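PDB 5U47: penicillin binding protein 2X from Streptococcus thermophilus, which probably acts as a transpeptidase that cross-links glycan strands of septal cell-wall peptidoglycan during division, and is a target of beta-lactam antibiotics. Local coordinates for residues A[24-32]-A[162-172]; A[433-441]-A[609-617]. The protein carries 1 engineered substitution. All coordinates share one frame; numbering follows the deposited sequence.

Contact 1. Residues A[24-32]-A[162-172]; sequences TKTIVAAKR and NKKDGSYSLIG
The carboxylate of Asp-165 receives Ile-27 N on OD2 at 2.9 Å. The N-H...O path is nearly straight (175°), though the donor stands 46° out of the carboxylate plane. The other oxygen, OD1, takes Ser-167 N at 3.0 Å, with Ser-167 OG unusually close on the same face; the two N-H bonds, one to each oxygen, fix the rotation of the group. With CG between the backbone N and the carbonyl carbon (chi1 60°), the carboxylate folds back over its own turn. An aspartate suits the place because one short side chain closes that turn with one oxygen and holds the edge of strand 26-28 with the other. Ile-27 lays CG1 across OD2. At the other end, the guanidinium of Arg-32 holds a water in plane at its edge, and that water donates to Leu-170 O at 2.8 Å. Glu-177 and Asn-181 take further N-H groups of this arginine. Between the ends, small residues let the chains draw close: Ala-29 CB meets Ser-169 CB at 3.6 Å, and a second water joins Ala-29 N to Tyr-168 O. This is an Asx turn at the tip of hairpin 157-161/168-172, docked on outermost strand 26-28 within the dimerisation domain.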
# COMPACT_ATOMS: atom_id res chain seq x y z
N THR A 24 17.82 19.86 -33.43
CA THR A 24 16.63 19.24 -32.74
C THR A 24 17.06 18.11 -31.78
O THR A 24 17.77 17.17 -32.17
CB THR A 24 15.57 18.76 -33.76
OG1 THR A 24 14.51 18.08 -33.08
CG2 THR A 24 16.19 17.84 -34.83
N LYS A 25 16.63 18.21 -30.53
CA LYS A 25 17.00 17.27 -29.49
C LYS A 25 16.01 16.11 -29.33
O LYS A 25 14.86 16.19 -29.76
CB LYS A 25 17.07 18.00 -28.15
CG LYS A 25 18.06 19.16 -28.09
CD LYS A 25 19.50 18.68 -28.05
CE LYS A 25 20.47 19.84 -27.94
NZ LYS A 25 20.25 20.69 -26.73
N THR A 26 16.48 15.04 -28.68
CA THR A 26 15.69 13.86 -28.37
C THR A 26 15.91 13.56 -26.90
O THR A 26 17.04 13.57 -26.43
CB THR A 26 16.15 12.63 -29.18
OG1 THR A 26 16.09 12.93 -30.58
CG2 THR A 26 15.28 11.40 -28.88
N ILE A 27 14.82 13.30 -26.18
CA ILE A 27 14.89 12.98 -24.77
C ILE A 27 15.62 11.65 -24.56
O ILE A 27 15.47 10.71 -25.35
CB ILE A 27 13.47 12.90 -24.16
CG1 ILE A 27 12.78 14.27 -24.22
CG2 ILE A 27 13.50 12.39 -22.72
CD1 ILE A 27 11.30 14.23 -23.89
N VAL A 28 16.43 11.61 -23.50
CA VAL A 28 17.13 10.40 -23.07
C VAL A 28 16.55 10.11 -21.68
O VAL A 28 16.74 10.88 -20.74
CB VAL A 28 18.67 10.59 -23.03
CG1 VAL A 28 19.36 9.34 -22.51
CG2 VAL A 28 19.20 10.91 -24.41
N ALA A 29 15.78 9.04 -21.58
CA ALA A 29 15.14 8.69 -20.33
C ALA A 29 16.18 8.37 -19.28
O ALA A 29 17.16 7.69 -19.55
CB ALA A 29 14.21 7.50 -20.52
N ALA A 30 15.96 8.87 -18.08
CA ALA A 30 16.83 8.58 -16.96
C ALA A 30 16.56 7.15 -16.47
O ALA A 30 15.49 6.58 -16.72
CB ALA A 30 16.56 9.56 -15.83
N LYS A 31 17.54 6.57 -15.79
CA LYS A 31 17.36 5.30 -15.17
C LYS A 31 16.28 5.46 -14.07
O LYS A 31 16.36 6.36 -13.22
CB LYS A 31 18.65 4.82 -14.53
CG LYS A 31 18.48 3.55 -13.72
CD LYS A 31 19.73 3.17 -12.97
CE LYS A 31 19.48 1.89 -12.19
NZ LYS A 31 20.64 1.55 -11.32
N ARG A 32 15.29 4.59 -14.09
CA ARG A 32 14.24 4.60 -13.10
C ARG A 32 14.77 3.97 -11.81
O ARG A 32 15.51 2.98 -11.85
CB ARG A 32 13.04 3.80 -13.62
CG ARG A 32 11.81 3.83 -12.74
CD ARG A 32 10.66 3.12 -13.44
NE ARG A 32 9.41 3.14 -12.67
CZ ARG A 32 8.59 4.18 -12.61
NH1 ARG A 32 8.87 5.33 -13.25
NH2 ARG A 32 7.49 4.10 -11.89
N ASN A 162 7.26 8.61 -26.52
CA ASN A 162 7.02 10.05 -26.58
C ASN A 162 6.78 10.37 -28.07
O ASN A 162 7.69 10.27 -28.89
CB ASN A 162 8.23 10.80 -26.00
CG ASN A 162 8.02 12.31 -25.96
OD1 ASN A 162 7.49 12.91 -26.89
ND2 ASN A 162 8.49 12.93 -24.89
N LYS A 163 5.54 10.74 -28.40
CA LYS A 163 5.14 11.04 -29.78
C LYS A 163 5.87 12.24 -30.42
O LYS A 163 5.91 12.35 -31.65
CB LYS A 163 3.63 11.28 -29.83
CG LYS A 163 2.78 10.05 -29.56
CD LYS A 163 2.74 9.12 -30.77
CE LYS A 163 1.97 7.84 -30.50
NZ LYS A 163 2.68 6.96 -29.53
N LYS A 164 6.43 13.12 -29.59
CA LYS A 164 7.16 14.30 -30.08
C LYS A 164 8.49 13.94 -30.77
O LYS A 164 8.77 14.45 -31.86
CB LYS A 164 7.40 15.27 -28.90
CG LYS A 164 8.26 16.51 -29.16
CD LYS A 164 7.62 17.56 -30.05
CE LYS A 164 8.51 18.79 -30.09
NZ LYS A 164 7.98 19.90 -30.95
N ASP A 165 9.29 13.05 -30.15
CA ASP A 165 10.63 12.67 -30.68
C ASP A 165 10.92 11.16 -30.85
O ASP A 165 12.03 10.77 -31.22
CB ASP A 165 11.71 13.32 -29.80
CG ASP A 165 11.65 12.88 -28.33
OD1 ASP A 165 11.01 11.85 -28.01
OD2 ASP A 165 12.26 13.57 -27.49
N GLY A 166 9.92 10.32 -30.59
CA GLY A 166 10.09 8.87 -30.73
C GLY A 166 10.88 8.18 -29.63
O GLY A 166 11.19 7.00 -29.76
N SER A 167 11.19 8.89 -28.54
CA SER A 167 11.93 8.32 -27.43
C SER A 167 11.02 7.46 -26.56
O SER A 167 9.81 7.60 -26.59
CB SER A 167 12.55 9.43 -26.56
OG SER A 167 11.57 10.33 -26.07
N TYR A 168 11.64 6.57 -25.80
CA TYR A 168 10.90 5.73 -24.86
C TYR A 168 11.36 5.99 -23.47
O TYR A 168 12.52 6.29 -23.25
CB TYR A 168 11.09 4.24 -25.17
CG TYR A 168 10.30 3.80 -26.35
CD1 TYR A 168 10.76 4.04 -27.64
CD2 TYR A 168 9.07 3.16 -26.20
CE1 TYR A 168 10.02 3.64 -28.75
CE2 TYR A 168 8.33 2.75 -27.30
CZ TYR A 168 8.81 3.00 -28.57
OH TYR A 168 8.09 2.61 -29.65
N SER A 169 10.43 5.88 -22.54
CA SER A 169 10.74 5.99 -21.12
C SER A 169 9.77 5.09 -20.36
O SER A 169 8.67 4.79 -20.84
CB SER A 169 10.61 7.44 -20.64
OG SER A 169 9.26 7.84 -20.63
N LEU A 170 10.18 4.63 -19.19
CA LEU A 170 9.32 3.82 -18.37
C LEU A 170 8.42 4.74 -17.56
O LEU A 170 8.91 5.68 -16.93
CB LEU A 170 10.15 2.98 -17.40
CG LEU A 170 10.99 1.88 -18.01
CD1 LEU A 170 11.74 1.19 -16.88
CD2 LEU A 170 10.11 0.90 -18.77
N ILE A 171 7.12 4.47 -17.59
CA ILE A 171 6.13 5.23 -16.81
C ILE A 171 5.26 4.29 -15.98
O ILE A 171 4.66 3.34 -16.53
CB ILE A 171 5.22 6.07 -17.71
CG1 ILE A 171 6.08 7.02 -18.56
CG2 ILE A 171 4.18 6.84 -16.89
CD1 ILE A 171 5.30 7.93 -19.48
N GLY A 172 5.19 4.56 -14.68
CA GLY A 172 4.38 3.76 -13.77
C GLY A 172 2.91 3.86 -14.15
O GLY A 172 2.38 4.97 -14.27
O HOH W 1 14.97 7.49 -23.78
O HOH W 2 10.92 6.04 -15.01

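Contact 2. Residues A[433-441]-A[609-617]; sequences LEPQFIKQV and LRQNLVHPI
Glu-434 and Arg-610 pair as charges: OE2 sits 3.2 Å from NE, over one face of the guanidinium, so that none of its N-H groups points at the oxygen. Both faces are covered near the rim, by OE2 on one and by Pro-616 CD on the other, with the N-H groups directed outward to Glu-455 and to Arg-385 O. An arginine fits here because it can offer its face to one partner and its rim to others. Glu-434 gets there by a bend at chi2 (75°), which turns its carboxylate across the extended arginine. Though closely covered, this is the partly exposed end of an otherwise buried contact. The apolar cluster of Ile-438, Leu-613 and Val-441 is buried throughout. Ile-438 sends CG2 against Leu-613 CD2 at 3.9 Å and CD1 to 3.7 Å from Gln-611 O; Val-441 CG2 approaches the same oxygen at 3.8 Å. This carbonyl, at the C-terminal end of the helix, is buried among methyl groups with no polar partner in the model, probably at some energetic cost. Looser touches lie around these: Val-441 CG2 is 4.4 Å from Leu-613 CG, and Gln-436 NE2 only brushes His-615 NE2 at 3.9 Å, its amide being spent on Lys-453 O. Leu-613, with positive phi, is C-prime of the Schellman motif ending helix 602-611. Strand 438-443, with a classic bulge at Lys-439 and Gln-440 opposite Tyr-219, lies between strands 217-220 and 448-451, while the chain after the helix runs on into strand 615-619 beside 641-646.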
# COMPACT_ATOMS: atom_id res chain seq x y z
N LEU A 433 -2.03 4.62 14.52
CA LEU A 433 -0.89 4.87 13.66
C LEU A 433 -1.31 4.86 12.21
O LEU A 433 -2.26 4.17 11.82
CB LEU A 433 0.16 3.77 13.85
CG LEU A 433 0.69 3.52 15.27
CD1 LEU A 433 1.68 2.36 15.31
CD2 LEU A 433 1.35 4.77 15.81
N GLU A 434 -0.58 5.63 11.40
CA GLU A 434 -0.80 5.65 9.96
C GLU A 434 -0.10 4.42 9.36
O GLU A 434 1.10 4.21 9.60
CB GLU A 434 -0.20 6.92 9.37
CG GLU A 434 -0.34 7.09 7.87
CD GLU A 434 -1.74 7.49 7.40
OE1 GLU A 434 -2.74 7.37 8.15
OE2 GLU A 434 -1.82 7.92 6.24
N PRO A 435 -0.82 3.59 8.58
CA PRO A 435 -0.15 2.49 7.93
C PRO A 435 0.90 3.05 6.96
O PRO A 435 0.65 4.09 6.34
CB PRO A 435 -1.28 1.77 7.18
CG PRO A 435 -2.50 2.13 7.95
CD PRO A 435 -2.27 3.55 8.33
N GLN A 436 2.06 2.39 6.88
CA GLN A 436 3.18 2.82 6.04
C GLN A 436 3.70 1.68 5.20
O GLN A 436 3.77 0.52 5.67
CB GLN A 436 4.35 3.31 6.90
CG GLN A 436 4.09 4.61 7.64
CD GLN A 436 5.25 5.03 8.53
OE1 GLN A 436 6.11 4.22 8.91
NE2 GLN A 436 5.27 6.31 8.88
N PHE A 437 4.10 2.02 3.98
CA PHE A 437 4.69 1.08 3.04
C PHE A 437 6.05 1.55 2.51
O PHE A 437 6.71 0.81 1.78
CB PHE A 437 3.72 0.72 1.88
CG PHE A 437 3.33 1.90 1.02
CD1 PHE A 437 4.14 2.32 -0.02
CD2 PHE A 437 2.14 2.59 1.26
CE1 PHE A 437 3.78 3.42 -0.80
CE2 PHE A 437 1.78 3.68 0.49
CZ PHE A 437 2.60 4.09 -0.55
N ILE A 438 6.48 2.77 2.88
CA ILE A 438 7.81 3.29 2.49
C ILE A 438 8.70 3.38 3.71
O ILE A 438 8.36 4.05 4.70
CB ILE A 438 7.76 4.72 1.90
CG1 ILE A 438 6.81 4.76 0.71
CG2 ILE A 438 9.17 5.18 1.48
CD1 ILE A 438 6.48 6.17 0.25
N LYS A 439 9.85 2.73 3.63
CA LYS A 439 10.83 2.73 4.71
C LYS A 439 11.87 3.82 4.49
O LYS A 439 12.29 4.48 5.42
CB LYS A 439 11.56 1.38 4.75
CG LYS A 439 12.59 1.19 5.86
CD LYS A 439 11.93 0.97 7.23
CE LYS A 439 11.50 2.26 7.93
NZ LYS A 439 10.27 2.08 8.78
N GLN A 440 12.32 3.94 3.26
CA GLN A 440 13.37 4.92 2.94
C GLN A 440 13.32 5.29 1.48
O GLN A 440 13.06 4.45 0.64
CB GLN A 440 14.75 4.33 3.29
CG GLN A 440 15.93 5.24 3.05
CD GLN A 440 17.26 4.57 3.39
OE1 GLN A 440 17.88 3.99 2.52
NE2 GLN A 440 17.69 4.63 4.67
N VAL A 441 13.61 6.56 1.21
CA VAL A 441 13.73 7.10 -0.14
C VAL A 441 15.20 7.52 -0.22
O VAL A 441 15.67 8.30 0.62
CB VAL A 441 12.84 8.34 -0.35
CG1 VAL A 441 13.01 8.91 -1.75
CG2 VAL A 441 11.39 7.99 -0.06
N LEU A 609 2.92 14.44 0.36
CA LEU A 609 3.79 14.69 1.50
C LEU A 609 4.25 13.39 2.18
O LEU A 609 5.42 13.28 2.57
CB LEU A 609 3.10 15.59 2.51
CG LEU A 609 2.94 17.05 2.08
CD1 LEU A 609 2.00 17.80 3.02
CD2 LEU A 609 4.30 17.73 1.99
N ARG A 610 3.33 12.43 2.34
CA ARG A 610 3.71 11.13 2.93
C ARG A 610 4.65 10.32 2.05
O ARG A 610 5.49 9.57 2.55
CB ARG A 610 2.48 10.28 3.29
CG ARG A 610 1.71 10.85 4.45
CD ARG A 610 0.83 9.82 5.10
NE ARG A 610 0.24 10.40 6.29
CZ ARG A 610 -0.91 11.07 6.35
NH1 ARG A 610 -1.66 11.26 5.27
NH2 ARG A 610 -1.29 11.57 7.52
N GLN A 611 4.54 10.46 0.73
CA GLN A 611 5.50 9.81 -0.18
C GLN A 611 6.92 10.31 0.08
O GLN A 611 7.90 9.59 -0.16
CB GLN A 611 5.12 10.08 -1.63
CG GLN A 611 3.79 9.44 -2.00
CD GLN A 611 3.27 9.88 -3.35
OE1 GLN A 611 3.84 10.76 -3.99
NE2 GLN A 611 2.18 9.27 -3.79
N ASN A 612 7.00 11.55 0.58
CA ASN A 612 8.25 12.20 0.89
C ASN A 612 8.57 12.14 2.38
O ASN A 612 9.45 12.86 2.86
CB ASN A 612 8.25 13.64 0.34
CG ASN A 612 8.25 13.65 -1.19
OD1 ASN A 612 9.32 13.56 -1.81
ND2 ASN A 612 7.05 13.71 -1.79
N LEU A 613 7.86 11.27 3.09
CA LEU A 613 8.07 10.99 4.49
C LEU A 613 7.75 12.13 5.48
O LEU A 613 8.20 12.13 6.62
CB LEU A 613 9.47 10.40 4.72
CG LEU A 613 9.77 9.17 3.84
CD1 LEU A 613 11.04 8.51 4.33
CD2 LEU A 613 8.63 8.15 3.88
N VAL A 614 6.92 13.05 5.04
CA VAL A 614 6.42 14.11 5.92
C VAL A 614 5.16 13.53 6.57
O VAL A 614 4.54 12.60 6.02
CB VAL A 614 6.13 15.36 5.10
CG1 VAL A 614 5.51 16.46 5.96
CG2 VAL A 614 7.42 15.85 4.46
N HIS A 615 4.82 14.03 7.77
CA HIS A 615 3.64 13.54 8.52
C HIS A 615 2.64 14.70 8.62
O HIS A 615 2.64 15.45 9.60
CB HIS A 615 4.00 13.05 9.93
CG HIS A 615 4.86 11.83 9.96
ND1 HIS A 615 5.40 11.33 11.13
CD2 HIS A 615 5.31 11.02 8.97
CE1 HIS A 615 6.10 10.25 10.86
NE2 HIS A 615 6.06 10.04 9.55
N PRO A 616 1.79 14.86 7.58
CA PRO A 616 0.85 15.95 7.59
C PRO A 616 -0.38 15.67 8.42
O PRO A 616 -0.77 14.52 8.60
CB PRO A 616 0.45 16.05 6.12
CG PRO A 616 0.51 14.65 5.63
CD PRO A 616 1.64 14.01 6.39
N ILE A 617 -0.97 16.73 8.96
CA ILE A 617 -2.23 16.66 9.69
C ILE A 617 -3.17 17.62 8.95
O ILE A 617 -2.90 18.84 8.90
CB ILE A 617 -2.10 17.14 11.15
CG1 ILE A 617 -1.11 16.26 11.92
CG2 ILE A 617 -3.47 17.14 11.80
CD1 ILE A 617 -0.69 16.84 13.25

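How the contacts relate
Contact 2 is the buried one, centred about 11 Å from the centre of the chain, whereas contact 1 lies about 28 Å out and is only partly buried. Their centres are about 30 Å apart and their atoms do not touch. Contact 1 stays within the dimerisation domain; contact 2 joins the transpeptidase domain to the first PASTA domain. They share no strand, yet one branched sheet runs by both: it includes 438-443 of contact 2, and its strand 134-143 packs on Leu-170 and Arg-32 of contact 1. Chemistry follows place: the outer contact relies on a backbone-to-carboxylate bond and bridging waters, the inner one on methyl packing and a salt bridge over the guanidinium face.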